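Local atomic coordinates of mandelate racemase/muconate lactonizing enzyme family protein (PDB entry 3TOY), a protein that is of unknown function but belongs to the mandelate racemase/muconate lactonizing enzyme family, part of the enolase superfamily of metal-binding barrel proteins. Residues R155-Y160 and V330-P335; S288-P293 and T336-E341. All blocks are in the same frame, centred on the assembly; numbering follows the deposited sequence.

Interaction 1. Residues R155-Y160 and V330-P335; sequences RPIPAY and VLPVTP. With P4C (O-acetaldehydyl-hexaethylene glycol), chain R.
Arg155 and Pro332 bring the two backbones closest, with 7.0 Å between their CA atoms. Segment 155-160 runs extended into barrel strand 157-162. Segment 330-335 leaves helix 324-330 through a short 3-10 turn at 331-332. Thr334 OG1 and Val333 N reach Val330 O from opposite faces of its carbonyl plane, which ties this turn together. The stretched Arg155 chain runs alongside the Pro332 ring in the opposite direction, with Pro332 CB over one face of the guanidinium. Arg155 NH2 gives Pro332 O a weak, bent hydrogen bond of 3.1 Å (131° at the hydrogen). One water accepts from Arg155 NE at 3.2 Å and donates to Pro332 O. A second accepts from Arg155 NH2 at 2.6 Å and donates to Leu331 O. Beside this polar patch, Ile157 CD1 lies 3.9 Å from Pro332 CG, the two side chains crossing at about a right angle. Ile157 CG2, the other branch, reaches Leu331 CD1 at 4.2 Å. Asp105 of the second subunit also packs on Arg155. The contact is thus mixed: Arg155 grips the turn's carbonyls by one weak direct bond and two waters, its guanidinium lies against Pro332, and Ile157 adds the apolar contact.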
ATOM      1  N   ARG A 155      -2.935 -33.853  26.726  1.00 37.44           N
ATOM      2  CA  ARG A 155      -1.797 -34.507  26.135  1.00 41.72           C
ATOM      3  C   ARG A 155      -0.541 -33.670  26.288  1.00 40.57           C
ATOM      4  O   ARG A 155      -0.610 -32.472  26.590  1.00 35.51           O
ATOM      5  CB  ARG A 155      -2.067 -34.783  24.668  1.00 41.20           C
ATOM      6  CG  ARG A 155      -2.439 -33.552  23.887  1.00 46.11           C
ATOM      7  CD  ARG A 155      -3.153 -33.972  22.619  1.00 51.66           C
ATOM      8  NE  ARG A 155      -3.619 -32.813  21.876  1.00 50.51           N
ATOM      9  CZ  ARG A 155      -2.810 -31.962  21.253  1.00 49.46           C
ATOM     10  NH1 ARG A 155      -1.490 -32.142  21.290  1.00 43.46           N
ATOM     11  NH2 ARG A 155      -3.320 -30.927  20.602  1.00 47.49           N
ATOM     12  N   PRO A 156       0.613 -34.320  26.122  1.00 39.90           N
ATOM     13  CA  PRO A 156       1.904 -33.712  26.376  1.00 38.17           C
ATOM     14  C   PRO A 156       2.137 -32.561  25.400  1.00 37.67           C
ATOM     15  O   PRO A 156       2.025 -32.744  24.187  1.00 34.85           O
ATOM     16  CB  PRO A 156       2.897 -34.858  26.110  1.00 40.37           C
ATOM     17  CG  PRO A 156       2.081 -36.110  26.225  1.00 42.67           C
ATOM     18  CD  PRO A 156       0.726 -35.742  25.735  1.00 38.96           C
ATOM     19  N   ILE A 157       2.415 -31.384  25.946  1.00 33.14           N
ATOM     20  CA  ILE A 157       2.754 -30.197  25.150  1.00 29.87           C
ATOM     21  C   ILE A 157       4.247 -29.877  25.300  1.00 30.56           C
ATOM     22  O   ILE A 157       4.768 -29.831  26.422  1.00 30.29           O
ATOM     23  CB  ILE A 157       1.961 -28.962  25.653  1.00 30.74           C
ATOM     24  CG1 ILE A 157       0.450 -29.219  25.625  1.00 29.28           C
ATOM     25  CG2 ILE A 157       2.341 -27.707  24.818  1.00 28.96           C
ATOM     26  CD1 ILE A 157      -0.123 -29.433  24.219  1.00 41.82           C
ATOM     27  N   PRO A 158       4.955 -29.635  24.172  1.00 30.49           N
ATOM     28  CA  PRO A 158       6.373 -29.316  24.329  1.00 31.12           C
ATOM     29  C   PRO A 158       6.567 -28.097  25.226  1.00 31.27           C
ATOM     30  O   PRO A 158       5.807 -27.113  25.138  1.00 32.83           O
ATOM     31  CB  PRO A 158       6.847 -29.027  22.895  1.00 29.40           C
ATOM     32  CG  PRO A 158       5.826 -29.679  21.999  1.00 31.77           C
ATOM     33  CD  PRO A 158       4.523 -29.667  22.768  1.00 32.26           C
ATOM     34  N   ALA A 159       7.576 -28.170  26.088  1.00 28.22           N
ATOM     35  CA  ALA A 159       7.834 -27.129  27.050  1.00 26.57           C
ATOM     36  C   ALA A 159       9.267 -26.632  26.962  1.00 26.18           C
ATOM     37  O   ALA A 159      10.171 -27.343  26.484  1.00 30.90           O
ATOM     38  CB  ALA A 159       7.542 -27.646  28.478  1.00 27.26           C
ATOM     39  N   TYR A 160       9.487 -25.414  27.434  1.00 26.69           N
ATOM     40  CA  TYR A 160      10.846 -24.954  27.626  1.00 30.07           C
ATOM     41  C   TYR A 160      11.013 -24.413  29.021  1.00 24.84           C
ATOM     42  O   TYR A 160      10.060 -23.945  29.649  1.00 29.32           O
ATOM     43  CB  TYR A 160      11.267 -23.890  26.606  1.00 27.77           C
ATOM     44  CG  TYR A 160      10.511 -22.585  26.706  1.00 26.75           C
ATOM     45  CD1 TYR A 160      10.971 -21.550  27.525  1.00 27.71           C
ATOM     46  CD2 TYR A 160       9.353 -22.372  25.958  1.00 29.45           C
ATOM     47  CE1 TYR A 160      10.290 -20.351  27.619  1.00 27.17           C
ATOM     48  CE2 TYR A 160       8.651 -21.180  26.057  1.00 26.05           C
ATOM     49  CZ  TYR A 160       9.138 -20.173  26.873  1.00 25.43           C
ATOM     50  OH  TYR A 160       8.465 -18.986  26.931  1.00 26.38           O
ATOM     51  N   VAL A 330      -5.294 -25.071  27.660  1.00 28.28           N
ATOM     52  CA  VAL A 330      -5.735 -24.385  26.435  1.00 28.08           C
ATOM     53  C   VAL A 330      -4.845 -24.648  25.205  1.00 24.98           C
ATOM     54  O   VAL A 330      -5.346 -24.650  24.084  1.00 27.45           O
ATOM     55  CB  VAL A 330      -5.944 -22.853  26.632  1.00 26.04           C
ATOM     56  CG1 VAL A 330      -7.239 -22.588  27.427  1.00 27.44           C
ATOM     57  CG2 VAL A 330      -4.727 -22.218  27.288  1.00 26.46           C
ATOM     58  N   LEU A 331      -3.559 -24.910  25.410  1.00 26.52           N
ATOM     59  CA  LEU A 331      -2.695 -25.231  24.264  1.00 28.42           C
ATOM     60  C   LEU A 331      -3.181 -26.416  23.411  1.00 31.32           C
ATOM     61  O   LEU A 331      -3.086 -26.387  22.175  1.00 25.85           O
ATOM     62  CB  LEU A 331      -1.239 -25.356  24.707  1.00 26.46           C
ATOM     63  CG  LEU A 331      -0.615 -23.978  24.892  1.00 24.89           C
ATOM     64  CD1 LEU A 331       0.652 -24.027  25.762  1.00 26.50           C
ATOM     65  CD2 LEU A 331      -0.297 -23.351  23.513  1.00 25.97           C
ATOM     66  N   PRO A 332      -3.744 -27.467  24.054  1.00 26.80           N
ATOM     67  CA  PRO A 332      -4.209 -28.592  23.245  1.00 26.76           C
ATOM     68  C   PRO A 332      -5.353 -28.277  22.288  1.00 23.99           C
ATOM     69  O   PRO A 332      -5.613 -29.074  21.385  1.00 26.94           O
ATOM     70  CB  PRO A 332      -4.667 -29.629  24.306  1.00 24.76           C
ATOM     71  CG  PRO A 332      -3.827 -29.285  25.517  1.00 23.67           C
ATOM     72  CD  PRO A 332      -3.791 -27.767  25.501  1.00 27.06           C
ATOM     73  N   VAL A 333      -6.061 -27.159  22.482  1.00 21.75           N
ATOM     74  CA  VAL A 333      -7.145 -26.797  21.566  1.00 23.82           C
ATOM     75  C   VAL A 333      -6.811 -25.545  20.741  1.00 25.40           C
ATOM     76  O   VAL A 333      -7.696 -24.934  20.142  1.00 28.06           O
ATOM     77  CB  VAL A 333      -8.489 -26.621  22.297  1.00 27.32           C
ATOM     78  CG1 VAL A 333      -8.945 -28.002  22.903  1.00 25.69           C
ATOM     79  CG2 VAL A 333      -8.381 -25.534  23.384  1.00 26.06           C
ATOM     80  N   THR A 334      -5.530 -25.197  20.719  1.00 25.00           N
ATOM     81  CA  THR A 334      -5.041 -23.990  20.038  1.00 25.70           C
ATOM     82  C   THR A 334      -4.461 -24.484  18.709  1.00 22.49           C
ATOM     83  O   THR A 334      -3.495 -25.254  18.707  1.00 24.64           O
ATOM     84  CB  THR A 334      -3.949 -23.307  20.866  1.00 27.53           C
ATOM     85  OG1 THR A 334      -4.498 -22.902  22.134  1.00 25.99           O
ATOM     86  CG2 THR A 334      -3.326 -22.062  20.134  1.00 23.90           C
ATOM     87  N   PRO A 335      -5.071 -24.082  17.580  1.00 24.10           N
ATOM     88  CA  PRO A 335      -4.655 -24.645  16.306  1.00 23.76           C
ATOM     89  C   PRO A 335      -3.166 -24.507  16.047  1.00 23.30           C
ATOM     90  O   PRO A 335      -2.552 -25.442  15.516  1.00 26.65           O
ATOM     91  CB  PRO A 335      -5.454 -23.838  15.278  1.00 26.09           C
ATOM     92  CG  PRO A 335      -6.723 -23.479  16.021  1.00 25.12           C
ATOM     93  CD  PRO A 335      -6.221 -23.173  17.434  1.00 23.08           C
TER
HETATM   94  O1  P4C R 363       6.822 -22.948  13.274  1.00 31.55           O
HETATM   95  C2  P4C R 363       6.445 -23.411  14.579  1.00 35.57           C
HETATM   96  C3  P4C R 363       6.236 -24.923  14.586  1.00 47.95           C
HETATM   97  O4  P4C R 363       5.479 -25.235  15.761  1.00 44.77           O
HETATM   98  C5  P4C R 363       5.236 -26.633  15.951  1.00 58.09           C
HETATM   99  C6  P4C R 363       5.348 -27.003  17.435  1.00 50.68           C
HETATM  100  O7  P4C R 363       6.727 -27.168  17.768  1.00 50.79           O
HETATM  101  C8  P4C R 363       7.037 -27.351  19.161  1.00 37.46           C
HETATM  102  C9  P4C R 363       8.069 -28.483  19.282  1.00 41.58           C
HETATM  103  O10 P4C R 363       9.425 -28.042  19.340  1.00 49.78           O
HETATM  104  C11 P4C R 363      10.367 -29.014  18.842  1.00 46.27           C
HETATM  105  C12 P4C R 363      10.526 -28.927  17.325  1.00 54.52           C
HETATM  106  O13 P4C R 363      11.894 -28.741  16.936  1.00 64.11           O
HETATM  107  C14 P4C R 363      12.058 -28.183  15.624  1.00 55.57           C
HETATM  108  C15 P4C R 363      12.220 -26.660  15.641  1.00 60.18           C
HETATM  109  O16 P4C R 363      13.548 -26.228  15.303  1.00 59.43           O
HETATM  110  C17 P4C R 363      13.867 -24.911  15.779  1.00 52.14           C
HETATM  111  C18 P4C R 363      15.378 -24.660  15.833  1.00 58.57           C
HETATM  112  O19 P4C R 363      15.937 -25.138  17.066  1.00 59.37           O
HETATM  113  C20 P4C R 363      17.317 -25.504  16.967  1.00 64.76           C
HETATM  114  C21 P4C R 363      17.725 -26.404  18.136  1.00 67.92           C
HETATM  115  O22 P4C R 363      17.198 -27.726  17.979  1.00 65.96           O
HETATM  116  O   HOH W   1      -6.604 -31.715  22.152  1.00 29.97           O
HETATM  117  O   HOH W   2      -1.908 -28.697  20.426  1.00 43.70           O

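Interaction 2. Residues S288-P293 and T336-E341; sequences SDFIMP and TAHFLE. With P4C (O-acetaldehydyl-hexaethylene glycol), chain R.
The inner side of the enolase-type barrel domain, near the N-terminal ends of its strands, is where Phe290 of strand 290-291 meets His338 of the loop leading into strand 340-342. The two rings form a T-shaped (edge-to-face) pair, with centroids 4.9 Å apart and planes at 73°. The edge of His338 points at the face of Phe290, and His338 CE1 comes 3.7 Å from Phe290 CE2, toward the rim of that ring. CG of His338 is anti to the backbone N (chi1 -170°), which carries the imidazole across the gap between the backbones. Its ND1 is 2.8 Å from a water lying in the ring plane, and this water donates a weak bond to Ile291 O. C2 of the ligand o-acetaldehydyl-hexaethylene glycol lies over one face of the imidazole, toward its rim, and Phe339 CD1 over the opposite face, also toward the rim. The ligand's O4 is 3.5 Å from His338 CD2. The imidazole thus sits between ligand and phenyl ring, and the edge contacts with Phe290 and the water probably limit its rotation. Phe339 CZ touches O10 of the same ligand at 3.6 Å. Farther along, a turn at chi3 (-78°) brings Met292 CE to the carboxylate of Glu341, 3.7 Å from Glu341 OE1. The carboxylate has polar partners of its own: OE2 is hydrogen-bonded to Ser162 OG and forms a salt bridge with Lys188 NZ, and OE1 accepts from Ile322 N. Strand 290-291 pairs with strand 267-269, but on its other side Ile291 bonds to the backbone of Pro317 and Ser319. Helix 300-314 packs behind Ile291, and strand 340-342 runs parallel to strand 157-162.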
ATOM      1  N   SER A 288       4.728  -9.262  15.314  1.00 21.26           N
ATOM      2  CA  SER A 288       5.576 -10.426  15.619  1.00 21.62           C
ATOM      3  C   SER A 288       5.319 -11.642  14.740  1.00 19.87           C
ATOM      4  O   SER A 288       4.292 -11.730  14.063  1.00 24.02           O
ATOM      5  CB  SER A 288       5.411 -10.800  17.092  1.00 25.44           C
ATOM      6  OG  SER A 288       4.081 -11.271  17.324  1.00 24.27           O
ATOM      7  N   ASP A 289       6.283 -12.570  14.732  1.00 18.72           N
ATOM      8  CA  ASP A 289       6.156 -13.828  14.019  1.00 19.48           C
ATOM      9  C   ASP A 289       5.453 -14.851  14.839  1.00 22.09           C
ATOM     10  O   ASP A 289       4.723 -15.668  14.288  1.00 19.91           O
ATOM     11  CB  ASP A 289       7.544 -14.378  13.658  1.00 19.55           C
ATOM     12  CG  ASP A 289       8.308 -13.411  12.789  1.00 21.84           C
ATOM     13  OD1 ASP A 289       7.860 -13.204  11.646  1.00 20.43           O
ATOM     14  OD2 ASP A 289       9.313 -12.829  13.232  1.00 22.09           O
ATOM     15  N   PHE A 290       5.712 -14.815  16.152  1.00 20.11           N
ATOM     16  CA  PHE A 290       5.124 -15.746  17.110  1.00 18.32           C
ATOM     17  C   PHE A 290       4.382 -14.880  18.143  1.00 20.29           C
ATOM     18  O   PHE A 290       4.718 -13.700  18.329  1.00 20.42           O
ATOM     19  CB  PHE A 290       6.240 -16.483  17.885  1.00 17.30           C
ATOM     20  CG  PHE A 290       7.143 -17.369  17.025  1.00 20.92           C
ATOM     21  CD1 PHE A 290       6.727 -17.840  15.785  1.00 24.28           C
ATOM     22  CD2 PHE A 290       8.388 -17.762  17.502  1.00 19.71           C
ATOM     23  CE1 PHE A 290       7.564 -18.671  15.043  1.00 24.35           C
ATOM     24  CE2 PHE A 290       9.219 -18.603  16.763  1.00 24.15           C
ATOM     25  CZ  PHE A 290       8.792 -19.059  15.548  1.00 22.76           C
ATOM     26  N   ILE A 291       3.430 -15.470  18.874  1.00 20.32           N
ATOM     27  CA  ILE A 291       2.844 -14.772  20.018  1.00 19.04           C
ATOM     28  C   ILE A 291       2.823 -15.728  21.211  1.00 22.38           C
ATOM     29  O   ILE A 291       2.807 -16.935  21.026  1.00 21.20           O
ATOM     30  CB  ILE A 291       1.376 -14.244  19.774  1.00 19.93           C
ATOM     31  CG1 ILE A 291       0.426 -15.382  19.386  1.00 21.27           C
ATOM     32  CG2 ILE A 291       1.394 -13.078  18.708  1.00 21.00           C
ATOM     33  CD1 ILE A 291      -1.015 -14.931  19.287  1.00 22.71           C
ATOM     34  N   MET A 292       2.792 -15.150  22.401  1.00 25.47           N
ATOM     35  CA  MET A 292       2.656 -15.912  23.646  1.00 22.88           C
ATOM     36  C   MET A 292       1.772 -15.151  24.641  1.00 21.56           C
ATOM     37  O   MET A 292       2.281 -14.450  25.535  1.00 22.86           O
ATOM     38  CB  MET A 292       4.039 -16.195  24.264  1.00 24.92           C
ATOM     39  CG  MET A 292       4.974 -15.001  24.389  1.00 24.81           C
ATOM     40  SD  MET A 292       6.626 -15.489  24.981  1.00 25.99           S
ATOM     41  CE  MET A 292       6.319 -15.689  26.774  1.00 28.82           C
ATOM     42  N   PRO A 293       0.448 -15.251  24.471  1.00 21.89           N
ATOM     43  CA  PRO A 293      -0.432 -14.546  25.401  1.00 21.30           C
ATOM     44  C   PRO A 293      -0.235 -15.057  26.840  1.00 24.33           C
ATOM     45  O   PRO A 293       0.196 -16.197  27.034  1.00 24.62           O
ATOM     46  CB  PRO A 293      -1.836 -14.888  24.903  1.00 24.08           C
ATOM     47  CG  PRO A 293      -1.655 -15.379  23.479  1.00 23.63           C
ATOM     48  CD  PRO A 293      -0.293 -15.984  23.422  1.00 22.93           C
ATOM     49  N   THR A 336      -2.577 -23.373  16.416  1.00 19.86           N
ATOM     50  CA  THR A 336      -1.155 -23.150  16.131  1.00 22.86           C
ATOM     51  C   THR A 336      -0.271 -23.336  17.358  1.00 25.19           C
ATOM     52  O   THR A 336       0.811 -22.753  17.454  1.00 24.25           O
ATOM     53  CB  THR A 336      -0.884 -21.741  15.518  1.00 22.01           C
ATOM     54  OG1 THR A 336      -1.261 -20.695  16.438  1.00 21.24           O
ATOM     55  CG2 THR A 336      -1.684 -21.584  14.214  1.00 23.47           C
ATOM     56  N   ALA A 337      -0.719 -24.160  18.297  1.00 23.92           N
ATOM     57  CA  ALA A 337       0.050 -24.384  19.523  1.00 24.90           C
ATOM     58  C   ALA A 337       1.537 -24.620  19.262  1.00 22.70           C
ATOM     59  O   ALA A 337       1.914 -25.400  18.391  1.00 24.11           O
ATOM     60  CB  ALA A 337      -0.530 -25.578  20.332  1.00 22.81           C
ATOM     61  N   HIS A 338       2.374 -23.988  20.070  1.00 21.09           N
ATOM     62  CA  HIS A 338       3.816 -24.019  19.858  1.00 21.96           C
ATOM     63  C   HIS A 338       4.462 -24.535  21.154  1.00 25.66           C
ATOM     64  O   HIS A 338       4.586 -25.753  21.328  1.00 27.34           O
ATOM     65  CB  HIS A 338       4.286 -22.605  19.431  1.00 20.47           C
ATOM     66  CG  HIS A 338       5.703 -22.534  18.943  1.00 24.03           C
ATOM     67  ND1 HIS A 338       6.356 -21.331  18.758  1.00 23.81           N
ATOM     68  CD2 HIS A 338       6.585 -23.499  18.581  1.00 28.90           C
ATOM     69  CE1 HIS A 338       7.576 -21.559  18.297  1.00 29.63           C
ATOM     70  NE2 HIS A 338       7.744 -22.867  18.185  1.00 26.66           N
ATOM     71  N   PHE A 339       4.847 -23.652  22.061  1.00 23.97           N
ATOM     72  CA  PHE A 339       5.491 -24.074  23.336  1.00 23.13           C
ATOM     73  C   PHE A 339       4.684 -23.686  24.577  1.00 29.08           C
ATOM     74  O   PHE A 339       3.995 -22.671  24.587  1.00 24.85           O
ATOM     75  CB  PHE A 339       6.849 -23.399  23.495  1.00 25.31           C
ATOM     76  CG  PHE A 339       7.974 -24.125  22.856  1.00 29.69           C
ATOM     77  CD1 PHE A 339       8.537 -23.642  21.681  1.00 27.77           C
ATOM     78  CD2 PHE A 339       8.517 -25.272  23.447  1.00 27.84           C
ATOM     79  CE1 PHE A 339       9.599 -24.300  21.086  1.00 25.17           C
ATOM     80  CE2 PHE A 339       9.593 -25.929  22.857  1.00 30.25           C
ATOM     81  CZ  PHE A 339      10.137 -25.440  21.680  1.00 28.24           C
ATOM     82  N   LEU A 340       4.817 -24.492  25.635  1.00 27.64           N
ATOM     83  CA  LEU A 340       4.361 -24.112  26.969  1.00 25.08           C
ATOM     84  C   LEU A 340       5.588 -23.640  27.767  1.00 26.47           C
ATOM     85  O   LEU A 340       6.619 -24.337  27.813  1.00 26.06           O
ATOM     86  CB  LEU A 340       3.636 -25.306  27.643  1.00 22.74           C
ATOM     87  CG  LEU A 340       3.063 -25.057  29.058  1.00 29.68           C
ATOM     88  CD1 LEU A 340       1.860 -25.964  29.305  1.00 28.64           C
ATOM     89  CD2 LEU A 340       4.113 -25.246  30.157  1.00 29.21           C
ATOM     90  N   GLU A 341       5.510 -22.434  28.339  1.00 24.00           N
ATOM     91  CA  GLU A 341       6.601 -21.878  29.145  1.00 26.90           C
ATOM     92  C   GLU A 341       6.570 -22.421  30.571  1.00 31.33           C
ATOM     93  O   GLU A 341       5.587 -22.224  31.293  1.00 27.50           O
ATOM     94  CB  GLU A 341       6.491 -20.353  29.269  1.00 27.01           C
ATOM     95  CG  GLU A 341       7.685 -19.729  30.027  1.00 22.98           C
ATOM     96  CD  GLU A 341       7.638 -18.211  30.085  1.00 23.81           C
ATOM     97  OE1 GLU A 341       6.537 -17.620  29.929  1.00 25.35           O
ATOM     98  OE2 GLU A 341       8.709 -17.618  30.296  1.00 28.86           O
TER
HETATM   99  O1  P4C R 363       6.822 -22.948  13.274  1.00 31.55           O
HETATM  100  C2  P4C R 363       6.445 -23.411  14.579  1.00 35.57           C
HETATM  101  C3  P4C R 363       6.236 -24.923  14.586  1.00 47.95           C
HETATM  102  O4  P4C R 363       5.479 -25.235  15.761  1.00 44.77           O
HETATM  103  C5  P4C R 363       5.236 -26.633  15.951  1.00 58.09           C
HETATM  104  C6  P4C R 363       5.348 -27.003  17.435  1.00 50.68           C
HETATM  105  O7  P4C R 363       6.727 -27.168  17.768  1.00 50.79           O
HETATM  106  C8  P4C R 363       7.037 -27.351  19.161  1.00 37.46           C
HETATM  107  C9  P4C R 363       8.069 -28.483  19.282  1.00 41.58           C
HETATM  108  O10 P4C R 363       9.425 -28.042  19.340  1.00 49.78           O
HETATM  109  C11 P4C R 363      10.367 -29.014  18.842  1.00 46.27           C
HETATM  110  C12 P4C R 363      10.526 -28.927  17.325  1.00 54.52           C
HETATM  111  O13 P4C R 363      11.894 -28.741  16.936  1.00 64.11           O
HETATM  112  C14 P4C R 363      12.058 -28.183  15.624  1.00 55.57           C
HETATM  113  C15 P4C R 363      12.220 -26.660  15.641  1.00 60.18           C
HETATM  114  O16 P4C R 363      13.548 -26.228  15.303  1.00 59.43           O
HETATM  115  C17 P4C R 363      13.867 -24.911  15.779  1.00 52.14           C
HETATM  116  C18 P4C R 363      15.378 -24.660  15.833  1.00 58.57           C
HETATM  117  O19 P4C R 363      15.937 -25.138  17.066  1.00 59.37           O
HETATM  118  C20 P4C R 363      17.317 -25.504  16.967  1.00 64.76           C
HETATM  119  C21 P4C R 363      17.725 -26.404  18.136  1.00 67.92           C
HETATM  120  O22 P4C R 363      17.198 -27.726  17.979  1.00 65.96           O
HETATM  121  O   HOH W   3       4.991 -19.166  19.824  1.00 21.08           O

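In the fold
Interactions 1 and 2 have centres about 10 Å apart and alternate along the chain: 288-293 lies between 155-160 and 330-335, and 336-341 comes last. Neighbouring strands 157-162 and 340-342 join them: Pro158 O lies 2.8 Å from Leu340 N, and Tyr160 N lies 3.1 Å from Leu340 O, both probable hydrogen bonds. One ligand, o-acetaldehydyl-hexaethylene glycol, touches both, at Pro158 in interaction 1 and at Ala337, His338 and Phe339 in interaction 2. It also bonds to Asp225 of the third subunit. Val333 of interaction 1 belongs to a second pocket for this compound. Interaction 2 also extends toward the calcium site of Asp219, Glu245 and Glu271, with the Met292 side chain about 4 Å from a bound calcium ion.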